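Local coordinates for protein D-alanyl-D-alanine carboxypeptidase (Enterococcus faecalis V583, PDB 5ZHF) that removes the C-terminal D-alanine from peptidoglycan-derived pentapeptides as a zinc-dependent carboxypeptidase linked to vancomycin resistance, at residues A[96-101]-A[136-141]; A[143-148]-A[191-196]; A[41-46]-A[210-215]. All coordinates share one frame; numbering follows the deposited sequence.

Interaction 1: residues A[96-101]-A[136-141]; sequences GYRTTE and GTSEHQ. With ZN (zinc ion), chain C.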
loop_
_atom_site.group_PDB
_atom_site.type_symbol
_atom_site.label_atom_id
_atom_site.label_comp_id
_atom_site.label_asym_id
_atom_site.label_seq_id
_atom_site.Cartn_x
_atom_site.Cartn_y
_atom_site.Cartn_z
ATOM N N GLY A 96 -5.829 4.072 -5.007
ATOM C CA GLY A 96 -5.098 5.059 -4.195
ATOM C C GLY A 96 -5.886 5.341 -2.913
ATOM O O GLY A 96 -6.128 4.452 -2.086
ATOM N N TYR A 97 -6.314 6.583 -2.781
ATOM C CA TYR A 97 -7.083 7.020 -1.638
ATOM C C TYR A 97 -8.412 6.301 -1.588
ATOM O O TYR A 97 -9.060 6.103 -2.632
ATOM C CB TYR A 97 -7.332 8.540 -1.714
ATOM C CG TYR A 97 -8.181 9.031 -0.592
ATOM C CD1 TYR A 97 -7.635 9.243 0.677
ATOM C CD2 TYR A 97 -9.529 9.255 -0.771
ATOM C CE1 TYR A 97 -8.428 9.678 1.722
ATOM C CE2 TYR A 97 -10.325 9.690 0.274
ATOM C CZ TYR A 97 -9.755 9.896 1.522
ATOM O OH TYR A 97 -10.534 10.322 2.598
ATOM N N ARG A 98 -8.845 5.947 -0.380
ATOM C CA ARG A 98 -10.169 5.397 -0.150
ATOM C C ARG A 98 -10.849 6.107 1.001
ATOM O O ARG A 98 -10.223 6.371 2.031
ATOM C CB ARG A 98 -10.084 3.925 0.223
ATOM C CG ARG A 98 -9.502 3.023 -0.836
ATOM C CD ARG A 98 -9.384 1.620 -0.244
ATOM N NE ARG A 98 -8.610 0.796 -1.127
ATOM C CZ ARG A 98 -7.975 -0.321 -0.802
ATOM N NH1 ARG A 98 -8.026 -0.833 0.431
ATOM N NH2 ARG A 98 -7.263 -0.936 -1.752
ATOM N N THR A 99 -12.137 6.372 0.834
ATOM C CA THR A 99 -12.969 6.875 1.932
ATOM C C THR A 99 -13.257 5.720 2.897
ATOM O O THR A 99 -13.024 4.545 2.585
ATOM C CB THR A 99 -14.319 7.424 1.438
ATOM O OG1 THR A 99 -15.080 6.363 0.878
ATOM C CG2 THR A 99 -14.145 8.535 0.367
ATOM N N THR A 100 -13.792 6.077 4.060
ATOM C CA THR A 100 -14.219 5.096 5.056
ATOM C C THR A 100 -15.192 4.081 4.466
ATOM O O THR A 100 -15.008 2.870 4.634
ATOM C CB THR A 100 -14.866 5.832 6.246
ATOM O OG1 THR A 100 -13.879 6.681 6.851
ATOM C CG2 THR A 100 -15.455 4.843 7.278
ATOM N N GLU A 101 -16.206 4.563 3.757
ATOM C CA GLU A 101 -17.206 3.664 3.143
ATOM C C GLU A 101 -16.576 2.745 2.089
ATOM O O GLU A 101 -16.948 1.580 2.020
ATOM C CB GLU A 101 -18.403 4.435 2.557
ATOM C CG GLU A 101 -19.465 3.586 1.832
ATOM C CD GLU A 101 -20.096 2.460 2.669
ATOM O OE1 GLU A 101 -20.054 2.525 3.922
ATOM O OE2 GLU A 101 -20.667 1.513 2.067
ATOM N N GLY A 136 -10.510 2.911 9.032
ATOM C CA GLY A 136 -9.731 3.677 9.993
ATOM C C GLY A 136 -8.321 3.194 10.198
ATOM O O GLY A 136 -7.531 3.900 10.814
ATOM N N THR A 137 -7.986 1.992 9.701
ATOM C CA THR A 137 -6.669 1.427 9.879
ATOM C C THR A 137 -5.989 1.076 8.562
ATOM O O THR A 137 -4.971 0.404 8.589
ATOM C CB THR A 137 -6.712 0.165 10.776
ATOM O OG1 THR A 137 -7.438 -0.894 10.131
ATOM C CG2 THR A 137 -7.383 0.486 12.091
ATOM N N SER A 138 -6.516 1.570 7.426
ATOM C CA SER A 138 -5.881 1.340 6.125
ATOM C C SER A 138 -5.000 2.512 5.757
ATOM O O SER A 138 -5.431 3.656 5.846
ATOM C CB SER A 138 -6.918 1.219 5.009
ATOM O OG SER A 138 -6.239 1.022 3.772
ATOM N N GLU A 139 -3.800 2.230 5.259
ATOM C CA GLU A 139 -2.981 3.252 4.669
ATOM C C GLU A 139 -3.665 3.902 3.475
ATOM O O GLU A 139 -3.311 5.009 3.108
ATOM C CB GLU A 139 -1.645 2.708 4.182
ATOM C CG GLU A 139 -0.702 2.273 5.267
ATOM C CD GLU A 139 0.661 1.923 4.732
ATOM O OE1 GLU A 139 0.779 1.422 3.582
ATOM O OE2 GLU A 139 1.644 2.161 5.458
ATOM N N HIS A 140 -4.601 3.215 2.829
ATOM C CA HIS A 140 -5.295 3.837 1.712
ATOM C C HIS A 140 -6.071 5.066 2.124
ATOM O O HIS A 140 -6.283 5.955 1.321
ATOM C CB HIS A 140 -6.173 2.856 0.960
ATOM C CG HIS A 140 -5.393 1.877 0.142
ATOM N ND1 HIS A 140 -4.980 2.161 -1.142
ATOM C CD2 HIS A 140 -4.932 0.632 0.425
ATOM C CE1 HIS A 140 -4.299 1.130 -1.620
ATOM N NE2 HIS A 140 -4.254 0.191 -0.693
ATOM N N GLN A 141 -6.468 5.139 3.380
ATOM C CA GLN A 141 -7.173 6.312 3.861
ATOM C C GLN A 141 -6.247 7.511 4.162
ATOM O O GLN A 141 -6.732 8.608 4.459
ATOM C CB GLN A 141 -8.013 5.931 5.066
ATOM C CG GLN A 141 -9.069 4.890 4.752
ATOM C CD GLN A 141 -9.808 4.447 5.978
ATOM O OE1 GLN A 141 -9.494 3.394 6.554
ATOM N NE2 GLN A 141 -10.770 5.278 6.434
HETATM ZN ZN ZN C . -3.315 -1.692 -0.779
HETATM O O HOH W 1 -9.119 9.791 5.384
HETATM O O HOH W 2 -10.880 7.599 4.591
HETATM O O HOH W 3 -12.502 5.589 8.729
HETATM O O HOH W 4 -4.017 -3.763 -0.410
#

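Interaction 2: residues A[143-148]-A[191-196]; sequences GLAVDI and PWHYRY. With ZN (zinc ion), chain C.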
loop_
_atom_site.group_PDB
_atom_site.type_symbol
_atom_site.label_atom_id
_atom_site.label_comp_id
_atom_site.label_asym_id
_atom_site.label_seq_id
_atom_site.Cartn_x
_atom_site.Cartn_y
_atom_site.Cartn_z
ATOM N N GLY A 143 -3.978 8.483 1.737
ATOM C CA GLY A 143 -3.523 9.014 0.456
ATOM C C GLY A 143 -2.053 8.748 0.173
ATOM O O GLY A 143 -1.538 9.195 -0.858
ATOM N N LEU A 144 -1.361 8.014 1.060
ATOM C CA LEU A 144 0.063 7.730 0.930
ATOM C C LEU A 144 0.348 6.352 0.357
ATOM O O LEU A 144 1.515 6.026 0.154
ATOM C CB LEU A 144 0.764 7.856 2.301
ATOM C CG LEU A 144 0.731 9.278 2.876
ATOM C CD1 LEU A 144 1.501 9.335 4.187
ATOM C CD2 LEU A 144 1.307 10.279 1.892
ATOM N N ALA A 145 -0.710 5.569 0.092
ATOM C CA ALA A 145 -0.543 4.216 -0.436
ATOM C C ALA A 145 -1.234 4.038 -1.750
ATOM O O ALA A 145 -2.335 4.574 -1.989
ATOM C CB ALA A 145 -1.063 3.169 0.546
ATOM N N VAL A 146 -0.572 3.275 -2.601
ATOM C CA VAL A 146 -1.122 2.909 -3.893
ATOM C C VAL A 146 -0.990 1.408 -4.101
ATOM O O VAL A 146 0.042 0.823 -3.804
ATOM C CB VAL A 146 -0.474 3.693 -5.062
ATOM C CG1 VAL A 146 -0.961 5.133 -5.078
ATOM C CG2 VAL A 146 1.044 3.632 -5.019
ATOM N N ASP A 147 -2.051 0.794 -4.639
ATOM C CA ASP A 147 -1.931 -0.560 -5.163
ATOM C C ASP A 147 -1.579 -0.426 -6.607
ATOM O O ASP A 147 -2.300 0.225 -7.357
ATOM C CB ASP A 147 -3.218 -1.352 -4.997
ATOM C CG ASP A 147 -3.599 -1.548 -3.555
ATOM O OD1 ASP A 147 -2.710 -1.628 -2.669
ATOM O OD2 ASP A 147 -4.800 -1.681 -3.311
ATOM N N ILE A 148 -0.438 -0.977 -6.985
ATOM C CA ILE A 148 0.096 -0.806 -8.307
ATOM C C ILE A 148 -0.002 -2.170 -8.969
ATOM O O ILE A 148 0.530 -3.139 -8.441
ATOM C CB ILE A 148 1.552 -0.305 -8.291
ATOM C CG1 ILE A 148 1.622 1.082 -7.619
ATOM C CG2 ILE A 148 2.080 -0.251 -9.733
ATOM C CD1 ILE A 148 3.052 1.534 -7.311
ATOM N N PRO A 191 2.104 -7.880 -2.915
ATOM C CA PRO A 191 3.203 -7.305 -3.704
ATOM C C PRO A 191 2.823 -6.093 -4.553
ATOM O O PRO A 191 3.690 -5.486 -5.173
ATOM C CB PRO A 191 3.649 -8.480 -4.599
ATOM C CG PRO A 191 2.452 -9.349 -4.685
ATOM C CD PRO A 191 1.802 -9.268 -3.340
ATOM N N TRP A 192 1.520 -5.774 -4.577
ATOM C CA TRP A 192 0.966 -4.563 -5.195
ATOM C C TRP A 192 0.969 -3.315 -4.300
ATOM O O TRP A 192 0.862 -2.209 -4.828
ATOM C CB TRP A 192 -0.488 -4.816 -5.635
ATOM C CG TRP A 192 -1.334 -5.389 -4.577
ATOM C CD1 TRP A 192 -2.026 -4.718 -3.610
ATOM C CD2 TRP A 192 -1.581 -6.788 -4.332
ATOM N NE1 TRP A 192 -2.667 -5.594 -2.797
ATOM C CE2 TRP A 192 -2.413 -6.873 -3.210
ATOM C CE3 TRP A 192 -1.167 -7.968 -4.951
ATOM C CZ2 TRP A 192 -2.868 -8.098 -2.701
ATOM C CZ3 TRP A 192 -1.608 -9.186 -4.435
ATOM C CH2 TRP A 192 -2.458 -9.236 -3.339
ATOM N N HIS A 193 1.042 -3.479 -2.977
ATOM C CA HIS A 193 0.739 -2.352 -2.059
ATOM C C HIS A 193 2.034 -1.606 -1.667
ATOM O O HIS A 193 2.869 -2.139 -0.931
ATOM C CB HIS A 193 -0.012 -2.836 -0.827
ATOM C CG HIS A 193 -0.383 -1.746 0.124
ATOM N ND1 HIS A 193 -1.680 -1.316 0.310
ATOM C CD2 HIS A 193 0.387 -0.993 0.944
ATOM C CE1 HIS A 193 -1.691 -0.360 1.223
ATOM N NE2 HIS A 193 -0.450 -0.160 1.639
ATOM N N TYR A 194 2.174 -0.385 -2.190
ATOM C CA TYR A 194 3.339 0.484 -1.992
ATOM C C TYR A 194 2.962 1.750 -1.204
ATOM O O TYR A 194 1.920 2.372 -1.453
ATOM C CB TYR A 194 4.038 0.782 -3.337
ATOM C CG TYR A 194 4.908 -0.404 -3.677
ATOM C CD1 TYR A 194 4.358 -1.587 -4.167
ATOM C CD2 TYR A 194 6.278 -0.396 -3.385
ATOM C CE1 TYR A 194 5.163 -2.709 -4.410
ATOM C CE2 TYR A 194 7.076 -1.500 -3.609
ATOM C CZ TYR A 194 6.520 -2.671 -4.100
ATOM O OH TYR A 194 7.359 -3.747 -4.275
ATOM N N ARG A 195 3.823 2.093 -0.237
ATOM C CA ARG A 195 3.588 3.189 0.726
ATOM C C ARG A 195 4.687 4.209 0.562
ATOM O O ARG A 195 5.873 3.849 0.544
ATOM C CB ARG A 195 3.596 2.626 2.153
ATOM C CG ARG A 195 3.795 3.620 3.292
ATOM C CD ARG A 195 2.716 4.687 3.373
ATOM N NE ARG A 195 3.204 5.734 4.262
ATOM C CZ ARG A 195 3.067 5.780 5.572
ATOM N NH1 ARG A 195 2.347 4.876 6.234
ATOM N NH2 ARG A 195 3.626 6.801 6.234
ATOM N N TYR A 196 4.304 5.477 0.433
ATOM C CA TYR A 196 5.275 6.550 0.391
ATOM C C TYR A 196 5.739 6.892 1.814
ATOM O O TYR A 196 4.920 7.251 2.669
ATOM C CB TYR A 196 4.697 7.808 -0.226
ATOM C CG TYR A 196 5.743 8.895 -0.357
ATOM C CD1 TYR A 196 6.696 8.854 -1.370
ATOM C CD2 TYR A 196 5.818 9.934 0.586
ATOM C CE1 TYR A 196 7.664 9.843 -1.491
ATOM C CE2 TYR A 196 6.785 10.928 0.474
ATOM C CZ TYR A 196 7.699 10.884 -0.545
ATOM O OH TYR A 196 8.650 11.877 -0.678
HETATM ZN ZN ZN C . -3.315 -1.692 -0.779
HETATM O O HOH W 4 -4.017 -3.763 -0.410
#

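Interaction 3: residues A[41-46]-A[210-215]; sequences WSLILV and LCLEEY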
loop_
_atom_site.group_PDB
_atom_site.type_symbol
_atom_site.label_atom_id
_atom_site.label_comp_id
_atom_site.label_asym_id
_atom_site.label_seq_id
_atom_site.Cartn_x
_atom_site.Cartn_y
_atom_site.Cartn_z
ATOM N N TRP A 41 5.999 13.849 8.697
ATOM C CA TRP A 41 4.679 13.619 8.114
ATOM C C TRP A 41 4.610 12.314 7.307
ATOM O O TRP A 41 3.622 11.616 7.401
ATOM C CB TRP A 41 4.253 14.798 7.215
ATOM C CG TRP A 41 5.053 14.896 5.978
ATOM C CD1 TRP A 41 6.261 15.478 5.834
ATOM C CD2 TRP A 41 4.715 14.354 4.697
ATOM N NE1 TRP A 41 6.717 15.335 4.562
ATOM C CE2 TRP A 41 5.788 14.639 3.834
ATOM C CE3 TRP A 41 3.623 13.642 4.208
ATOM C CZ2 TRP A 41 5.793 14.269 2.486
ATOM C CZ3 TRP A 41 3.634 13.270 2.862
ATOM C CH2 TRP A 41 4.711 13.566 2.035
ATOM N N SER A 42 5.682 11.980 6.607
ATOM C CA SER A 42 5.662 10.838 5.657
ATOM C C SER A 42 5.911 9.516 6.373
ATOM O O SER A 42 5.834 8.442 5.762
ATOM C CB SER A 42 6.662 11.043 4.529
ATOM O OG SER A 42 8.014 11.080 4.970
ATOM N N LEU A 43 6.220 9.591 7.664
ATOM C CA LEU A 43 6.515 8.399 8.453
ATOM C C LEU A 43 5.367 8.002 9.378
ATOM O O LEU A 43 5.540 7.111 10.226
ATOM C CB LEU A 43 7.796 8.612 9.267
ATOM C CG LEU A 43 9.106 8.523 8.511
ATOM C CD1 LEU A 43 10.248 8.792 9.491
ATOM C CD2 LEU A 43 9.276 7.162 7.849
ATOM N N ILE A 44 4.194 8.613 9.210
ATOM C CA ILE A 44 3.033 8.266 9.990
ATOM C C ILE A 44 2.712 6.758 9.925
ATOM O O ILE A 44 2.734 6.160 8.850
ATOM C CB ILE A 44 1.798 9.130 9.631
ATOM C CG1 ILE A 44 0.676 8.875 10.646
ATOM C CG2 ILE A 44 1.342 8.906 8.191
ATOM C CD1 ILE A 44 -0.505 9.826 10.516
ATOM N N LEU A 45 2.519 6.152 11.091
ATOM C CA LEU A 45 2.216 4.741 11.190
ATOM C C LEU A 45 0.719 4.512 11.268
ATOM O O LEU A 45 0.051 4.992 12.194
ATOM C CB LEU A 45 2.930 4.146 12.406
ATOM C CG LEU A 45 2.799 2.628 12.577
ATOM C CD1 LEU A 45 3.296 1.886 11.338
ATOM C CD2 LEU A 45 3.559 2.150 13.810
ATOM N N VAL A 46 0.173 3.774 10.284
ATOM C CA VAL A 46 -1.229 3.367 10.284
ATOM C C VAL A 46 -1.283 1.849 10.146
ATOM O O VAL A 46 -0.778 1.280 9.182
ATOM C CB VAL A 46 -2.060 4.044 9.164
ATOM C CG1 VAL A 46 -3.475 3.483 9.104
ATOM C CG2 VAL A 46 -2.097 5.543 9.417
ATOM N N LEU A 210 13.818 -4.168 6.176
ATOM C CA LEU A 210 12.866 -3.940 7.256
ATOM C C LEU A 210 11.469 -3.750 6.732
ATOM O O LEU A 210 11.281 -3.522 5.530
ATOM C CB LEU A 210 13.253 -2.681 8.013
ATOM C CG LEU A 210 14.672 -2.600 8.565
ATOM C CD1 LEU A 210 14.955 -1.193 9.072
ATOM C CD2 LEU A 210 14.852 -3.643 9.659
ATOM N N CYS A 211 10.493 -3.880 7.635
ATOM C CA CYS A 211 9.172 -3.295 7.443
ATOM C C CYS A 211 9.118 -1.978 8.224
ATOM O O CYS A 211 10.011 -1.679 9.023
ATOM C CB CYS A 211 8.062 -4.259 7.876
ATOM S SG CYS A 211 7.991 -4.686 9.646
ATOM N N LEU A 212 8.094 -1.179 7.955
ATOM C CA LEU A 212 7.980 0.143 8.532
ATOM C C LEU A 212 7.956 0.128 10.074
ATOM O O LEU A 212 8.631 0.936 10.724
ATOM C CB LEU A 212 6.739 0.844 7.991
ATOM C CG LEU A 212 6.550 2.298 8.439
ATOM C CD1 LEU A 212 7.759 3.172 8.113
ATOM C CD2 LEU A 212 5.265 2.860 7.837
ATOM N N GLU A 213 7.210 -0.809 10.639
ATOM C CA GLU A 213 7.120 -0.936 12.089
ATOM C C GLU A 213 8.494 -1.097 12.753
ATOM O O GLU A 213 8.765 -0.450 13.776
ATOM C CB GLU A 213 6.222 -2.103 12.474
ATOM C CG GLU A 213 4.743 -1.862 12.290
ATOM C CD GLU A 213 4.210 -2.134 10.882
ATOM O OE1 GLU A 213 5.002 -2.488 9.950
ATOM O OE2 GLU A 213 2.986 -1.975 10.711
ATOM N N GLU A 214 9.336 -1.955 12.174
ATOM C CA GLU A 214 10.715 -2.189 12.661
ATOM C C GLU A 214 11.553 -0.936 12.559
ATOM O O GLU A 214 12.281 -0.588 13.503
ATOM C CB GLU A 214 11.406 -3.282 11.844
ATOM C CG GLU A 214 10.884 -4.673 12.077
ATOM C CD GLU A 214 11.555 -5.690 11.163
ATOM O OE1 GLU A 214 11.469 -5.530 9.932
ATOM O OE2 GLU A 214 12.179 -6.644 11.667
ATOM N N TYR A 215 11.451 -0.256 11.410
ATOM C CA TYR A 215 12.195 0.974 11.185
ATOM C C TYR A 215 11.863 2.017 12.249
ATOM O O TYR A 215 12.768 2.637 12.837
ATOM C CB TYR A 215 11.884 1.539 9.798
ATOM C CG TYR A 215 12.625 2.807 9.478
ATOM C CD1 TYR A 215 13.987 2.781 9.199
ATOM C CD2 TYR A 215 11.971 4.035 9.456
ATOM C CE1 TYR A 215 14.667 3.932 8.889
ATOM C CE2 TYR A 215 12.654 5.198 9.164
ATOM C CZ TYR A 215 13.995 5.131 8.866
ATOM O OH TYR A 215 14.699 6.256 8.554
#

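Interaction 1: residues A[96-101]-A[136-141]
H140 rests against G96 and R98, the loop that leads from strand 91-95 into helix 100-116. It is the zinc-binding histidine of the SxHxxGxAxD motif of the M15 peptidases, which here begins at S138.

Two hydrogen bonds cross the contact. H140 ND1 donates a hydrogen bond to G96 O at 2.7 Å, and the oxygen sits close to the imidazole plane. With ND1 used in this way, H140 NE2 is turned to the zinc, 2.1 Å off; the ring is held at both nitrogens, which restricts its rotation about CB-CG. The backbone answers in the other direction: R98 N donates to H140 O at 3.1 Å, arriving well above the carbonyl plane. The same oxygen receives a CA-H...O contact from Y97 CA. Inside 136-141, S138 OG takes the H140 N-H in an ST turn, which steadies the histidine from its own side.

The stacking comes next. R98 runs straight from CG to NE past H140 CB, and its guanidinium then lies flat on one face of the imidazole, with the planes 10° apart and NH2 over the ring centre. All three nitrogens have partners elsewhere: NE has S95, NH1 the substrate-binding Q103, and NH2 a salt bridge to OD2 of D147, another zinc ligand, while the imidazole lies on one face of the guanidinium, off-centre.

Water-mediated links finish the contact around Q141. Its CG packs against R98 O at 3.3 Å, and the extended chain carries the amide toward T100. OE1 accepts from G136 N in the amide plane, on a lone pair. NE2 donates to two waters, one bound to R98 O and one to T100 OG1. At the far edge, Y97 CE1 lies 3.4 Å from Q141 O, which also accepts a water shared with Y97 OH.

Interaction 2: residues A[143-148]-A[191-196]
D147 and H193 face each other as a non-hydrogen-bonded pair of antiparallel neighbours, strands 145-150 and 193-196, in the central sheet of this M15 fold. They bring together the last residue of the SxHxxGxAxD motif and the histidine of the ExxH motif. The backbones are stitched by V146 and Y194, whose N-H groups each donate to the other's O at 2.9 Å; Y196 N to L144 O and I148 N to W192 O extend the pairing at either end.

From CB outward, D147 runs along W192. CB lies 3.8 Å from W192 CD1, and the two side chains run side by side in the same direction. CG comes closer to that carbon, with the carboxylate nearly perpendicular to the indole. OD1 meets CD1 at the indole edge, in its plane, and binds the zinc at 2.0 Å. OD2 stands farther from the metal; its salt bridge with R98 steadies the carboxylate's rotation.

Zinc also receives H193 ND1 at 2.0 Å. With CG anti to the backbone N (chi1 -178°), the ring comes close to A145, whose CB lies 3.6 Å from H193 NE2; NE2 itself is held by E139. H140 and a water complete the metal's shell, and W192 NE1 donates to that water at 3.3 Å.

Interaction 3: residues A[41-46]-A[210-215]
The ring of Y215 takes the tip of L43 at its CE2 carbon, where CD2 of the leucine lies 4.1 Å away on a slanting approach, the two side chains crossing at about a right angle. Y215 also touches A201, K204 and I205 of helix 199-208. The carboxylate of E213 is the other flat group in play: its OE2 lies 3.9 Å from L45 CD1, and CG and CD of the glutamate brush the same methyl. A bend at chi2 (85°) brings the carboxylate beside L45 CD1, and its charge is answered by a salt bridge from R176 and a hydrogen bond from N47.

Between these two sits L212, where a chi1 of -176° carries the methyls to the 41-46 segment. They divide the work: L212 CD1 reaches L43 CD2 at 4.3 Å, while L212 CD2 reaches L45 CD1 at 4.1 Å. Apolar packing thus joins the N-terminal end of the model to the first turn of helix 212-218, the last helix of the chain. No hydrogen bond passes between the two segments.

C211 is the N-cap of that helix, and the carboxylate of E214, the third helical residue, accepts from the backbone N of this N-cap residue, C211 N to E214 OE1 being 3.0 Å. OE1 offers its anti lone pair. On the other side of the contact, R195 NH2 donates to S42 O and I44 O, on either side of L43 in sequence.

Overall arrangement
Interaction 2 lies deep in the core, in the central sheet, while interactions 1 and 3 are only partly buried. Interactions 1 and 2 share the zinc site, and E139 adds a second tie between 136-141 and strand 193-196. Their chemistry is polar and directional: a loop-to-loop contact built on stacking, hydrogen bonds and waters in the first, regular strand pairing in the second. Interaction 3, whose loop encloses both along the chain, is mainly methyl packing between an N-terminal loop and the last helix, about 17 Å, centre to centre, from interaction 1. Even so, it touches both: R195 links it to interaction 2, and V46 packs against T137 and S138 of interaction 1.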